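Local coordinates for protein probable uracil-DNA glycosylase (Acanthamoeba polyphaga mimivirus, PDB 5X55) that belongs to the uracil-DNA glycosylase superfamily and is built round a four-stranded parallel beta sheet with helices packed on it, at residues 207-212 and 293-298; 257-262 and 266-271; 275-280 and 303-308; 287-292 and 361-366; 310-315 and 351-356. All blocks are in the same frame, centred on the assembly; numbering follows the deposited sequence.

Interaction 1. Residues 207-212 and 293-298; sequences CSFSVP and VAWGAH
F209 and W295 meet as an edge-to-face (T-shaped) aromatic pair inside the alpha/beta fold, where the loop after strand 185-189 comes up to the last residue of strand 291-295, an inner strand of the parallel sheet. The indole offers the rim of its six-membered ring and the phenyl offers a face. Their planes stand 77° apart, close to perpendicular, and the two six-membered rings have centroids separated by 5.5 Å. W295 CZ3 lies 4.0 Å above the plane of the F209 ring, displaced from its middle toward the rim. In both residues CG is anti to the carbonyl carbon (chi1 -64° in F209, -67° in W295), which turns each ring out from its backbone toward the other. Two large flat side chains thus bridge CA atoms of F209 and W295 that are 11.4 Å apart, and the edge-to-face geometry sets the slightly positive C-H rim of one ring against the electron-rich face of the other. The indole also makes edge-to-face pairs with H350 and F345, so it belongs to an aromatic cluster. On the loop side, the hydroxyl of S208 bonds to I187 O of the sheet and F209 O to the hydroxyl of Y193, fixing the backbone from which the phenyl springs. The nearest atoms in this buried pair are F209 CZ and W295 CE3, 3.8 Å apart.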
# COMPACT_ATOMS: atom_id res chain seq x y z
N CYS A 207 -1.92 -4.88 -1.58
CA CYS A 207 -1.08 -4.36 -0.51
C CYS A 207 0.21 -3.89 -1.13
O CYS A 207 0.73 -4.53 -2.05
CB CYS A 207 -0.75 -5.44 0.52
SG CYS A 207 -2.16 -6.27 1.10
N SER A 208 0.76 -2.79 -0.61
CA SER A 208 2.08 -2.40 -1.09
C SER A 208 3.13 -3.40 -0.62
O SER A 208 3.02 -3.98 0.47
CB SER A 208 2.43 -0.97 -0.64
OG SER A 208 2.37 -0.79 0.76
N PHE A 209 4.09 -3.68 -1.51
CA PHE A 209 5.27 -4.51 -1.28
C PHE A 209 4.99 -6.01 -1.13
O PHE A 209 5.86 -6.82 -1.48
CB PHE A 209 6.06 -3.96 -0.10
CG PHE A 209 6.61 -2.59 -0.36
CD1 PHE A 209 7.74 -2.43 -1.16
CD2 PHE A 209 5.96 -1.45 0.12
CE1 PHE A 209 8.25 -1.17 -1.44
CE2 PHE A 209 6.46 -0.18 -0.17
CZ PHE A 209 7.60 -0.04 -0.95
N SER A 210 3.80 -6.40 -0.71
CA SER A 210 3.53 -7.81 -0.44
C SER A 210 3.19 -8.59 -1.72
O SER A 210 2.66 -8.03 -2.70
CB SER A 210 2.38 -7.94 0.56
OG SER A 210 2.11 -9.30 0.82
N VAL A 211 3.51 -9.88 -1.71
CA VAL A 211 3.14 -10.82 -2.77
C VAL A 211 2.61 -12.11 -2.15
O VAL A 211 2.94 -12.45 -1.00
CB VAL A 211 4.34 -11.14 -3.70
CG1 VAL A 211 4.77 -9.91 -4.50
CG2 VAL A 211 5.51 -11.74 -2.93
N PRO A 212 1.81 -12.88 -2.91
CA PRO A 212 1.30 -14.16 -2.39
C PRO A 212 2.42 -15.11 -2.02
O PRO A 212 3.55 -15.01 -2.52
CB PRO A 212 0.48 -14.71 -3.56
CG PRO A 212 0.08 -13.50 -4.33
CD PRO A 212 1.27 -12.58 -4.24
N VAL A 293 5.41 6.39 6.87
CA VAL A 293 6.72 5.98 6.39
C VAL A 293 6.81 6.32 4.91
O VAL A 293 6.02 5.80 4.11
CB VAL A 293 6.96 4.48 6.63
CG1 VAL A 293 8.29 4.08 6.08
CG2 VAL A 293 6.86 4.17 8.09
N ALA A 294 7.74 7.21 4.55
CA ALA A 294 7.88 7.71 3.19
C ALA A 294 9.17 7.15 2.58
O ALA A 294 10.27 7.65 2.86
CB ALA A 294 7.87 9.24 3.16
N TRP A 295 9.04 6.12 1.75
CA TRP A 295 10.18 5.54 1.05
C TRP A 295 10.16 6.03 -0.41
O TRP A 295 9.33 5.60 -1.21
CB TRP A 295 10.12 4.02 1.13
CG TRP A 295 10.32 3.42 2.52
CD1 TRP A 295 11.02 3.96 3.58
CD2 TRP A 295 9.83 2.14 2.98
NE1 TRP A 295 10.98 3.08 4.66
CE2 TRP A 295 10.26 1.97 4.31
CE3 TRP A 295 9.07 1.13 2.37
CZ2 TRP A 295 9.95 0.84 5.05
CZ3 TRP A 295 8.76 -0.01 3.12
CH2 TRP A 295 9.20 -0.14 4.45
N GLY A 296 11.09 6.94 -0.74
CA GLY A 296 11.14 7.52 -2.06
C GLY A 296 10.41 8.86 -2.15
O GLY A 296 9.64 9.26 -1.27
N ALA A 297 10.67 9.55 -3.26
CA ALA A 297 10.22 10.94 -3.40
C ALA A 297 8.71 11.04 -3.58
O ALA A 297 8.07 11.95 -3.05
CB ALA A 297 10.95 11.59 -4.57
N HIS A 298 8.13 10.10 -4.32
CA HIS A 298 6.68 10.09 -4.53
C HIS A 298 5.91 9.91 -3.21
O HIS A 298 4.98 10.67 -2.91
CB HIS A 298 6.33 8.98 -5.52
CG HIS A 298 4.86 8.79 -5.67
ND1 HIS A 298 4.07 9.66 -6.40
CD2 HIS A 298 4.02 7.88 -5.13
CE1 HIS A 298 2.81 9.27 -6.32
NE2 HIS A 298 2.75 8.19 -5.56

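Interaction 2. Residues 257-262 and 266-271; sequences AFTTVL and GVHART
The chain doubles back on itself so that T260 and H268 have CA atoms 5.5 Å apart, with A257 and A269 almost as close, yet no direct backbone hydrogen bond joins the two segments. Side chains and a water do the joining instead. H268 reaches in toward T259, whose OG1 lies at the edge of the imidazole, 2.9 Å from H268 ND1; either atom could be the donor. T259 OG1 sits between its own N and carbonyl carbon (chi1 56°), and from there it also bonds to W272 NE1, so the hydroxyl links two aromatic side chains. A threonine suits this place because it offers both a donor and an acceptor. Beside the bond between T259 OG1 and H268 ND1, a water donates to T259 O at 2.8 Å and accepts from H268 N at 3.0 Å, bridging backbones that do not meet directly. T260 OG1 bonds to E264 O and receives a weak, nearly straight bond from V267 N, the two atoms being 3.4 Å apart. V261 supplies the apolar part: its CG2 touches V267 CG2 at 3.7 Å and approaches H268 NE2 at 3.8 Å, while the imidazole stacks on Y157. Together the two hydroxyls and the water tie strand 260-261, half of a two-stranded antiparallel sheet, and the residues just before it to the connection that leads into helix 273-286.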
# COMPACT_ATOMS: atom_id res chain seq x y z
N ALA A 257 -1.40 4.29 -6.33
CA ALA A 257 -2.15 3.86 -7.50
C ALA A 257 -2.67 2.46 -7.23
O ALA A 257 -1.89 1.50 -7.16
CB ALA A 257 -1.29 3.88 -8.76
N PHE A 258 -3.98 2.32 -7.10
CA PHE A 258 -4.51 1.03 -6.68
C PHE A 258 -4.48 -0.03 -7.77
O PHE A 258 -4.61 -1.22 -7.44
CB PHE A 258 -5.93 1.20 -6.13
CG PHE A 258 -5.96 1.72 -4.71
CD1 PHE A 258 -5.60 3.03 -4.43
CD2 PHE A 258 -6.34 0.91 -3.67
CE1 PHE A 258 -5.63 3.51 -3.13
CE2 PHE A 258 -6.37 1.38 -2.36
CZ PHE A 258 -6.02 2.68 -2.09
N THR A 259 -4.32 0.33 -9.04
CA THR A 259 -4.35 -0.64 -10.12
C THR A 259 -3.23 -0.38 -11.13
O THR A 259 -2.67 0.71 -11.20
CB THR A 259 -5.69 -0.62 -10.87
OG1 THR A 259 -5.94 0.70 -11.35
CG2 THR A 259 -6.82 -1.06 -9.96
N THR A 260 -2.92 -1.41 -11.91
CA THR A 260 -2.21 -1.25 -13.16
C THR A 260 -2.73 -2.33 -14.10
O THR A 260 -3.75 -2.97 -13.84
CB THR A 260 -0.69 -1.28 -12.93
OG1 THR A 260 -0.02 -0.90 -14.14
CG2 THR A 260 -0.19 -2.65 -12.45
N VAL A 261 -2.05 -2.51 -15.23
CA VAL A 261 -2.37 -3.57 -16.18
C VAL A 261 -1.27 -4.61 -16.10
O VAL A 261 -0.09 -4.26 -15.96
CB VAL A 261 -2.51 -3.03 -17.62
CG1 VAL A 261 -2.66 -4.17 -18.63
CG2 VAL A 261 -3.71 -2.09 -17.73
N LEU A 262 -1.66 -5.88 -16.15
CA LEU A 262 -0.68 -6.96 -16.10
C LEU A 262 0.44 -6.73 -17.12
O LEU A 262 0.17 -6.43 -18.29
CB LEU A 262 -1.37 -8.29 -16.36
CG LEU A 262 -0.57 -9.55 -16.05
CD1 LEU A 262 -0.34 -9.65 -14.55
CD2 LEU A 262 -1.33 -10.76 -16.57
N GLY A 266 2.84 0.95 -13.92
CA GLY A 266 2.41 2.31 -13.61
C GLY A 266 1.50 2.99 -14.62
O GLY A 266 1.58 4.20 -14.78
N VAL A 267 0.62 2.25 -15.31
CA VAL A 267 -0.16 2.89 -16.37
C VAL A 267 -1.41 3.59 -15.86
O VAL A 267 -2.08 4.26 -16.65
CB VAL A 267 -0.55 1.89 -17.48
CG1 VAL A 267 0.70 1.33 -18.16
CG2 VAL A 267 -1.40 0.74 -16.94
N HIS A 268 -1.72 3.49 -14.56
CA HIS A 268 -2.89 4.14 -13.98
C HIS A 268 -2.50 5.16 -12.91
O HIS A 268 -3.19 5.31 -11.90
CB HIS A 268 -3.85 3.12 -13.39
CG HIS A 268 -4.39 2.17 -14.41
ND1 HIS A 268 -4.99 0.97 -14.08
CD2 HIS A 268 -4.42 2.23 -15.76
CE1 HIS A 268 -5.36 0.34 -15.17
NE2 HIS A 268 -5.02 1.09 -16.21
N ALA A 269 -1.41 5.89 -13.14
CA ALA A 269 -0.87 6.78 -12.12
C ALA A 269 -1.76 8.00 -11.87
O ALA A 269 -1.77 8.52 -10.76
CB ALA A 269 0.54 7.21 -12.51
N ARG A 270 -2.48 8.50 -12.88
CA ARG A 270 -3.36 9.63 -12.63
C ARG A 270 -4.70 9.18 -12.07
O ARG A 270 -5.31 9.89 -11.27
CB ARG A 270 -3.61 10.44 -13.91
CG ARG A 270 -2.39 11.07 -14.59
CD ARG A 270 -2.03 12.43 -14.01
NE ARG A 270 -0.73 12.37 -13.35
CZ ARG A 270 0.43 12.67 -13.93
NH1 ARG A 270 0.48 13.09 -15.22
NH2 ARG A 270 1.56 12.54 -13.22
N THR A 271 -5.11 7.96 -12.43
CA THR A 271 -6.45 7.45 -12.16
C THR A 271 -6.87 7.58 -10.70
O THR A 271 -8.01 7.96 -10.41
CB THR A 271 -6.50 6.00 -12.62
OG1 THR A 271 -6.15 5.95 -14.01
CG2 THR A 271 -7.88 5.40 -12.41
O HOH W 1 -0.55 2.22 -12.14

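Interaction 3. Residues 275-280 and 303-308; sequences FTADLI and CQRVDP
R305 reaches A277 because its CG stands anti to the carbonyl carbon (chi1 -58°) and the chain then bends at chi3 (70°), which lays the guanidinium flat against the helix. A277 CB lies over the centre of that flat group, 3.4 Å from R305 CZ. The small methyl of alanine allows this close approach, and the contact is one of dispersion, with no hydrogen bond between the segments. The charge is answered along the same helix, where R305 NH2 forms a salt bridge with D281. Helix 273-286 here meets the type I beta turn from C303 to V306, which ends helix 297-303 and leads on toward strand 312-316 of the alpha/beta fold; the bond from V306 N to C303 O, 3.1 Å long, closes the turn. One residue further along, the turn changes from polar to apolar. I280 CG2 meets V306 CG2 at 3.7 Å, the two side chains crossing at about a right angle. Branched aliphatic residues suit this buried end of the contact, for V306 also packs on F292 of strand 291-295 and on H311, whereas R305 occupies the exposed margin.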
# COMPACT_ATOMS: atom_id res chain seq x y z
N PHE A 275 -8.67 9.88 -5.19
CA PHE A 275 -9.11 8.89 -4.21
C PHE A 275 -8.06 8.73 -3.11
O PHE A 275 -8.39 8.79 -1.93
CB PHE A 275 -9.38 7.55 -4.90
CG PHE A 275 -9.88 6.48 -3.97
CD1 PHE A 275 -11.23 6.38 -3.68
CD2 PHE A 275 -9.00 5.56 -3.41
CE1 PHE A 275 -11.72 5.37 -2.83
CE2 PHE A 275 -9.46 4.55 -2.57
CZ PHE A 275 -10.83 4.46 -2.27
N THR A 276 -6.79 8.58 -3.50
CA THR A 276 -5.73 8.43 -2.50
C THR A 276 -5.56 9.70 -1.67
O THR A 276 -5.35 9.63 -0.45
CB THR A 276 -4.42 8.03 -3.19
OG1 THR A 276 -4.61 6.79 -3.88
CG2 THR A 276 -3.30 7.86 -2.16
N ALA A 277 -5.70 10.88 -2.30
CA ALA A 277 -5.62 12.11 -1.52
C ALA A 277 -6.73 12.17 -0.48
O ALA A 277 -6.49 12.52 0.68
CB ALA A 277 -5.69 13.33 -2.44
N ASP A 278 -7.96 11.80 -0.87
CA ASP A 278 -9.05 11.77 0.11
C ASP A 278 -8.84 10.69 1.17
O ASP A 278 -9.29 10.85 2.31
CB ASP A 278 -10.39 11.56 -0.61
CG ASP A 278 -10.92 12.84 -1.23
OD1 ASP A 278 -10.51 13.94 -0.80
OD2 ASP A 278 -11.76 12.75 -2.15
N LEU A 279 -8.17 9.59 0.83
CA LEU A 279 -7.89 8.57 1.83
C LEU A 279 -6.90 9.09 2.88
O LEU A 279 -7.13 8.96 4.09
CB LEU A 279 -7.38 7.31 1.14
CG LEU A 279 -6.91 6.11 1.95
CD1 LEU A 279 -7.91 5.75 3.05
CD2 LEU A 279 -6.64 4.92 1.00
N ILE A 280 -5.80 9.71 2.41
CA ILE A 280 -4.83 10.31 3.33
C ILE A 280 -5.50 11.35 4.20
O ILE A 280 -5.35 11.36 5.43
CB ILE A 280 -3.64 10.93 2.56
CG1 ILE A 280 -3.03 9.98 1.52
CG2 ILE A 280 -2.60 11.49 3.52
CD1 ILE A 280 -2.39 8.79 2.08
N CYS A 303 3.19 12.26 1.69
CA CYS A 303 3.21 12.46 3.14
C CYS A 303 3.29 13.93 3.53
O CYS A 303 3.08 14.26 4.71
CB CYS A 303 4.36 11.69 3.77
SG CYS A 303 4.08 9.88 3.77
N GLN A 304 3.60 14.81 2.60
CA GLN A 304 3.48 16.24 2.88
C GLN A 304 2.05 16.75 2.80
O GLN A 304 1.84 17.95 2.96
CB GLN A 304 4.40 17.01 1.95
CG GLN A 304 5.83 16.73 2.32
CD GLN A 304 6.81 17.43 1.45
OE1 GLN A 304 6.95 18.66 1.52
NE2 GLN A 304 7.49 16.67 0.59
N ARG A 305 1.07 15.88 2.56
CA ARG A 305 -0.30 16.26 2.86
C ARG A 305 -0.57 16.23 4.35
O ARG A 305 -1.60 16.75 4.79
CB ARG A 305 -1.30 15.34 2.17
CG ARG A 305 -1.21 15.27 0.66
CD ARG A 305 -2.32 14.38 0.13
NE ARG A 305 -3.63 15.00 0.29
CZ ARG A 305 -4.18 15.81 -0.62
NH1 ARG A 305 -3.51 16.10 -1.74
NH2 ARG A 305 -5.37 16.33 -0.40
N VAL A 306 0.33 15.63 5.13
CA VAL A 306 0.08 15.26 6.52
C VAL A 306 0.73 16.30 7.42
O VAL A 306 1.87 16.73 7.17
CB VAL A 306 0.64 13.84 6.81
CG1 VAL A 306 0.48 13.48 8.27
CG2 VAL A 306 -0.03 12.77 5.91
N ASP A 307 0.02 16.71 8.45
CA ASP A 307 0.53 17.63 9.46
C ASP A 307 1.62 16.97 10.29
O ASP A 307 1.31 16.09 11.10
CB ASP A 307 -0.61 18.09 10.37
CG ASP A 307 -0.20 19.20 11.31
OD1 ASP A 307 1.02 19.50 11.43
OD2 ASP A 307 -1.11 19.80 11.92
N PRO A 308 2.89 17.38 10.17
CA PRO A 308 3.98 16.68 10.86
C PRO A 308 4.07 16.96 12.36
O PRO A 308 4.93 16.38 13.02
CB PRO A 308 5.23 17.19 10.13
CG PRO A 308 4.85 18.55 9.64
CD PRO A 308 3.37 18.48 9.31

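Interaction 4. Residues 287-292 and 361-366; sequences YDDLIF and RNKKPI
D289 meets R361 and K363 at the surface of the alpha/beta fold, where the approach to strand 291-295 passes the C-terminal end of helix 350-360, closed there by a Schellman motif with N362 at its C-prime position. From a backbone with positive phi, CG is anti to the N (chi1 -167°), and D289 CB already lies 4.0 Å from R361 NH1. Beyond CG the carboxylate divides its work. OD2 makes the salt bridge, D289 OD2 to R361 NH1 at 2.6 Å, and is also hydrogen-bonded to H357 NE2. The carboxylate and guanidinium planes are only 3° apart, yet OD2 lies over a guanidinium face: the groups are layered, not joined side by side. D289 OD1 lies 3.5 Å from K363 CE. Lysine and arginine suit this exposed spot because their methylenes pack beside the carboxylate while their charged ends stay at the surface near its negative charge; K363 NZ stops 4.3 Å from D289 OD1, beyond salt-bridge range.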
# COMPACT_ATOMS: atom_id res chain seq x y z
N TYR A 287 -8.00 10.88 12.81
CA TYR A 287 -7.20 10.10 13.74
C TYR A 287 -5.92 10.84 14.09
O TYR A 287 -5.49 11.77 13.39
CB TYR A 287 -6.88 8.70 13.17
CG TYR A 287 -8.15 7.93 12.91
CD1 TYR A 287 -8.80 7.26 13.94
CD2 TYR A 287 -8.73 7.93 11.66
CE1 TYR A 287 -9.99 6.59 13.71
CE2 TYR A 287 -9.92 7.27 11.42
CZ TYR A 287 -10.54 6.60 12.46
OH TYR A 287 -11.71 5.94 12.26
N ASP A 288 -5.30 10.41 15.18
CA ASP A 288 -4.16 11.16 15.67
C ASP A 288 -2.95 10.28 15.86
O ASP A 288 -3.06 9.07 16.12
CB ASP A 288 -4.51 11.88 16.96
CG ASP A 288 -5.49 13.02 16.73
OD1 ASP A 288 -6.22 13.40 17.68
OD2 ASP A 288 -5.55 13.55 15.60
N ASP A 289 -1.79 10.91 15.67
CA ASP A 289 -0.53 10.28 16.01
C ASP A 289 -0.33 8.98 15.23
O ASP A 289 0.06 7.94 15.78
CB ASP A 289 -0.48 10.02 17.52
CG ASP A 289 0.88 9.66 18.01
OD1 ASP A 289 0.97 8.67 18.77
OD2 ASP A 289 1.85 10.35 17.63
N LEU A 290 -0.66 9.01 13.94
CA LEU A 290 -0.30 7.91 13.06
C LEU A 290 1.17 8.04 12.71
O LEU A 290 1.77 9.10 12.85
CB LEU A 290 -1.14 7.92 11.79
CG LEU A 290 -2.66 7.90 11.98
CD1 LEU A 290 -3.37 7.84 10.63
CD2 LEU A 290 -3.10 6.76 12.87
N ILE A 291 1.75 6.94 12.24
CA ILE A 291 3.11 6.96 11.73
C ILE A 291 3.06 6.79 10.21
O ILE A 291 2.51 5.80 9.71
CB ILE A 291 3.98 5.88 12.38
CG1 ILE A 291 3.96 6.09 13.90
CG2 ILE A 291 5.39 5.96 11.80
CD1 ILE A 291 4.41 4.89 14.70
N PHE A 292 3.64 7.76 9.49
CA PHE A 292 3.76 7.72 8.04
C PHE A 292 5.21 7.44 7.67
O PHE A 292 6.12 8.15 8.10
CB PHE A 292 3.29 9.03 7.40
CG PHE A 292 1.79 9.19 7.38
CD1 PHE A 292 1.12 9.66 8.50
CD2 PHE A 292 1.06 8.86 6.24
CE1 PHE A 292 -0.26 9.80 8.50
CE2 PHE A 292 -0.34 8.99 6.22
CZ PHE A 292 -1.00 9.45 7.36
N ARG A 361 4.16 6.51 22.83
CA ARG A 361 2.75 6.82 23.04
C ARG A 361 1.98 5.65 23.66
O ARG A 361 0.76 5.56 23.50
CB ARG A 361 2.10 7.27 21.74
CG ARG A 361 2.95 8.23 20.95
CD ARG A 361 2.98 9.61 21.57
NE ARG A 361 3.93 10.51 20.92
CZ ARG A 361 3.59 11.48 20.08
NH1 ARG A 361 2.31 11.70 19.79
NH2 ARG A 361 4.53 12.26 19.55
N ASN A 362 2.67 4.74 24.36
CA ASN A 362 2.05 3.65 25.12
C ASN A 362 1.12 2.78 24.27
O ASN A 362 0.26 2.07 24.82
CB ASN A 362 1.28 4.17 26.34
CG ASN A 362 2.18 4.91 27.32
OD1 ASN A 362 1.96 6.09 27.61
ND2 ASN A 362 3.19 4.22 27.84
N LYS A 363 1.28 2.81 22.95
CA LYS A 363 0.49 1.99 22.05
C LYS A 363 1.10 0.59 21.94
O LYS A 363 2.28 0.38 22.19
CB LYS A 363 0.39 2.64 20.68
CG LYS A 363 -0.19 4.05 20.73
CD LYS A 363 -0.05 4.75 19.40
CE LYS A 363 -1.10 5.84 19.26
NZ LYS A 363 -1.92 5.59 18.04
N LYS A 364 0.26 -0.37 21.55
CA LYS A 364 0.72 -1.75 21.47
C LYS A 364 1.72 -1.89 20.33
O LYS A 364 1.51 -1.34 19.25
CB LYS A 364 -0.46 -2.69 21.25
CG LYS A 364 -1.63 -2.44 22.20
CD LYS A 364 -2.40 -3.74 22.48
CE LYS A 364 -3.52 -3.54 23.51
NZ LYS A 364 -3.01 -3.17 24.87
N PRO A 365 2.82 -2.61 20.54
CA PRO A 365 3.87 -2.68 19.51
C PRO A 365 3.45 -3.55 18.34
O PRO A 365 2.41 -4.22 18.35
CB PRO A 365 5.06 -3.28 20.25
CG PRO A 365 4.44 -4.10 21.34
CD PRO A 365 3.20 -3.32 21.77
N ILE A 366 4.29 -3.53 17.31
CA ILE A 366 4.14 -4.39 16.14
C ILE A 366 5.29 -5.40 16.16
O ILE A 366 6.46 -5.01 16.26
CB ILE A 366 4.14 -3.59 14.83
CG1 ILE A 366 2.86 -2.75 14.71
CG2 ILE A 366 4.28 -4.55 13.67
CD1 ILE A 366 2.83 -1.83 13.48

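Interaction 5. Residues 310-315 and 351-356; sequences KHYIIT and FGKINE
I314 and Y312 of the outermost strand 312-316 pack against K353 and I354 of helix 350-360, the strand-and-helix layering of an alpha/beta fold. The strand and helix segments run nearly antiparallel, at 169°, with axes 10.1 Å apart. In the first shell, the alkyl chain of K353 lies alongside I314, the two pointing opposite ways: I314 CD1 is 3.7 Å from K353 CB, and I314 CG2 is 3.5 Å from K353 CE. Bends at chi2 and chi3 (-75° at the latter) fold the lysine over the isoleucine, so its methylenes serve as hydrophobic cover. I314 CD1 also reaches I354 CG1 at 4.1 Å, on the more deeply buried side. Y312 comes in across the lysine at about a right angle; with CG anti to its N (chi1 -179°), the phenol swings out until Y312 OH lies 3.8 Å from K353 CB. A water links the same hydroxyl to the helix, 2.7 Å from Y312 OH and donating to K353 O at 2.9 Å. Tyrosine suits this margin, being apolar along the ring and polar at its end.

Further out, the Y312 ring stacks on H357, about one turn after K353, and I314 touches I291, its backbone being bonded to F292 and A294 of the same neighbouring strand. The helix has its own fixings: D349 OD1 bonds to G352 N, and N355 OD1 bonds to W368 NE1.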
# COMPACT_ATOMS: atom_id res chain seq x y z
N LYS A 310 1.08 16.78 14.18
CA LYS A 310 0.00 15.90 14.58
C LYS A 310 0.35 14.43 14.32
O LYS A 310 -0.27 13.53 14.91
CB LYS A 310 -1.23 16.32 13.79
CG LYS A 310 -2.55 16.16 14.43
CD LYS A 310 -3.57 15.64 13.44
CE LYS A 310 -4.92 16.00 13.95
NZ LYS A 310 -4.94 15.94 15.46
N HIS A 311 1.30 14.18 13.42
CA HIS A 311 1.63 12.84 12.98
C HIS A 311 3.13 12.75 12.76
O HIS A 311 3.80 13.75 12.49
CB HIS A 311 0.90 12.46 11.67
CG HIS A 311 -0.59 12.45 11.79
ND1 HIS A 311 -1.28 11.44 12.42
CD2 HIS A 311 -1.52 13.33 11.35
CE1 HIS A 311 -2.57 11.69 12.37
NE2 HIS A 311 -2.75 12.83 11.72
N TYR A 312 3.63 11.53 12.84
CA TYR A 312 5.06 11.25 12.78
C TYR A 312 5.43 10.71 11.39
O TYR A 312 4.89 9.68 10.97
CB TYR A 312 5.41 10.25 13.88
CG TYR A 312 6.86 9.87 14.00
CD1 TYR A 312 7.87 10.83 14.04
CD2 TYR A 312 7.22 8.53 14.12
CE1 TYR A 312 9.20 10.46 14.17
CE2 TYR A 312 8.54 8.16 14.26
CZ TYR A 312 9.53 9.11 14.28
OH TYR A 312 10.84 8.70 14.42
N ILE A 313 6.33 11.41 10.69
CA ILE A 313 6.71 11.09 9.31
C ILE A 313 8.18 10.71 9.26
O ILE A 313 9.05 11.51 9.65
CB ILE A 313 6.42 12.25 8.35
CG1 ILE A 313 4.95 12.68 8.44
CG2 ILE A 313 6.76 11.82 6.93
CD1 ILE A 313 4.64 13.98 7.72
N ILE A 314 8.47 9.53 8.73
CA ILE A 314 9.81 8.96 8.62
C ILE A 314 10.13 8.84 7.15
O ILE A 314 9.37 8.20 6.40
CB ILE A 314 9.89 7.57 9.28
CG1 ILE A 314 9.57 7.62 10.77
CG2 ILE A 314 11.25 6.94 9.06
CD1 ILE A 314 9.40 6.20 11.36
N THR A 315 11.25 9.44 6.72
CA THR A 315 11.55 9.58 5.30
C THR A 315 12.94 9.06 4.98
O THR A 315 13.91 9.37 5.68
CB THR A 315 11.44 11.05 4.86
OG1 THR A 315 10.17 11.57 5.25
CG2 THR A 315 11.53 11.14 3.37
N PHE A 351 12.04 0.48 11.28
CA PHE A 351 11.15 -0.25 12.17
C PHE A 351 11.51 -0.01 13.62
O PHE A 351 10.63 -0.03 14.48
CB PHE A 351 11.16 -1.73 11.79
CG PHE A 351 10.77 -1.94 10.35
CD1 PHE A 351 9.43 -2.08 10.00
CD2 PHE A 351 11.73 -1.94 9.34
CE1 PHE A 351 9.06 -2.24 8.66
CE2 PHE A 351 11.37 -2.11 8.01
CZ PHE A 351 10.03 -2.25 7.66
N GLY A 352 12.79 0.22 13.91
CA GLY A 352 13.16 0.71 15.22
C GLY A 352 12.52 2.05 15.53
O GLY A 352 12.02 2.27 16.64
N LYS A 353 12.47 2.94 14.55
CA LYS A 353 11.82 4.23 14.76
C LYS A 353 10.32 4.07 14.97
O LYS A 353 9.73 4.75 15.84
CB LYS A 353 12.12 5.17 13.58
CG LYS A 353 13.59 5.42 13.43
CD LYS A 353 13.93 6.83 13.02
CE LYS A 353 13.62 7.09 11.57
NZ LYS A 353 14.22 8.39 11.11
N ILE A 354 9.67 3.19 14.19
CA ILE A 354 8.25 2.91 14.43
C ILE A 354 8.04 2.40 15.85
O ILE A 354 7.11 2.80 16.56
CB ILE A 354 7.72 1.90 13.40
CG1 ILE A 354 7.70 2.51 12.00
CG2 ILE A 354 6.33 1.39 13.83
CD1 ILE A 354 7.56 1.47 10.89
N ASN A 355 8.90 1.47 16.28
CA ASN A 355 8.80 0.88 17.60
C ASN A 355 8.90 1.94 18.68
O ASN A 355 8.10 1.97 19.62
CB ASN A 355 9.91 -0.15 17.80
CG ASN A 355 9.66 -1.43 17.05
OD1 ASN A 355 8.55 -1.68 16.57
ND2 ASN A 355 10.70 -2.26 16.97
N GLU A 356 9.91 2.80 18.57
CA GLU A 356 10.12 3.79 19.61
C GLU A 356 8.97 4.78 19.67
O GLU A 356 8.54 5.15 20.76
CB GLU A 356 11.45 4.51 19.40
CG GLU A 356 12.67 3.60 19.54
CD GLU A 356 12.57 2.64 20.74
OE1 GLU A 356 12.45 3.11 21.89
OE2 GLU A 356 12.60 1.40 20.52
O HOH W 2 11.16 7.19 16.60

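From the N terminus, interaction 1 opens at 207-212 and closes a long loop at 293-298, the end of strand 291-295. Within it lies interaction 2, a short closure at 266-271 just before helix 273-286; F258 then packs on that helix at interaction 3. Interaction 3 opens inside interaction 1 but closes beyond it at 303-308, so the two cross. Interaction 4 starts at 287-292 and crosses both, closing only at 361-366. Interaction 5, from 310-315 to 351-356, falls wholly within interaction 4 and follows interactions 1, 2 and 3 in series. Strands 291-295 and 312-316, neighbours in the parallel sheet, thus tie interactions 1, 4 and 5 together.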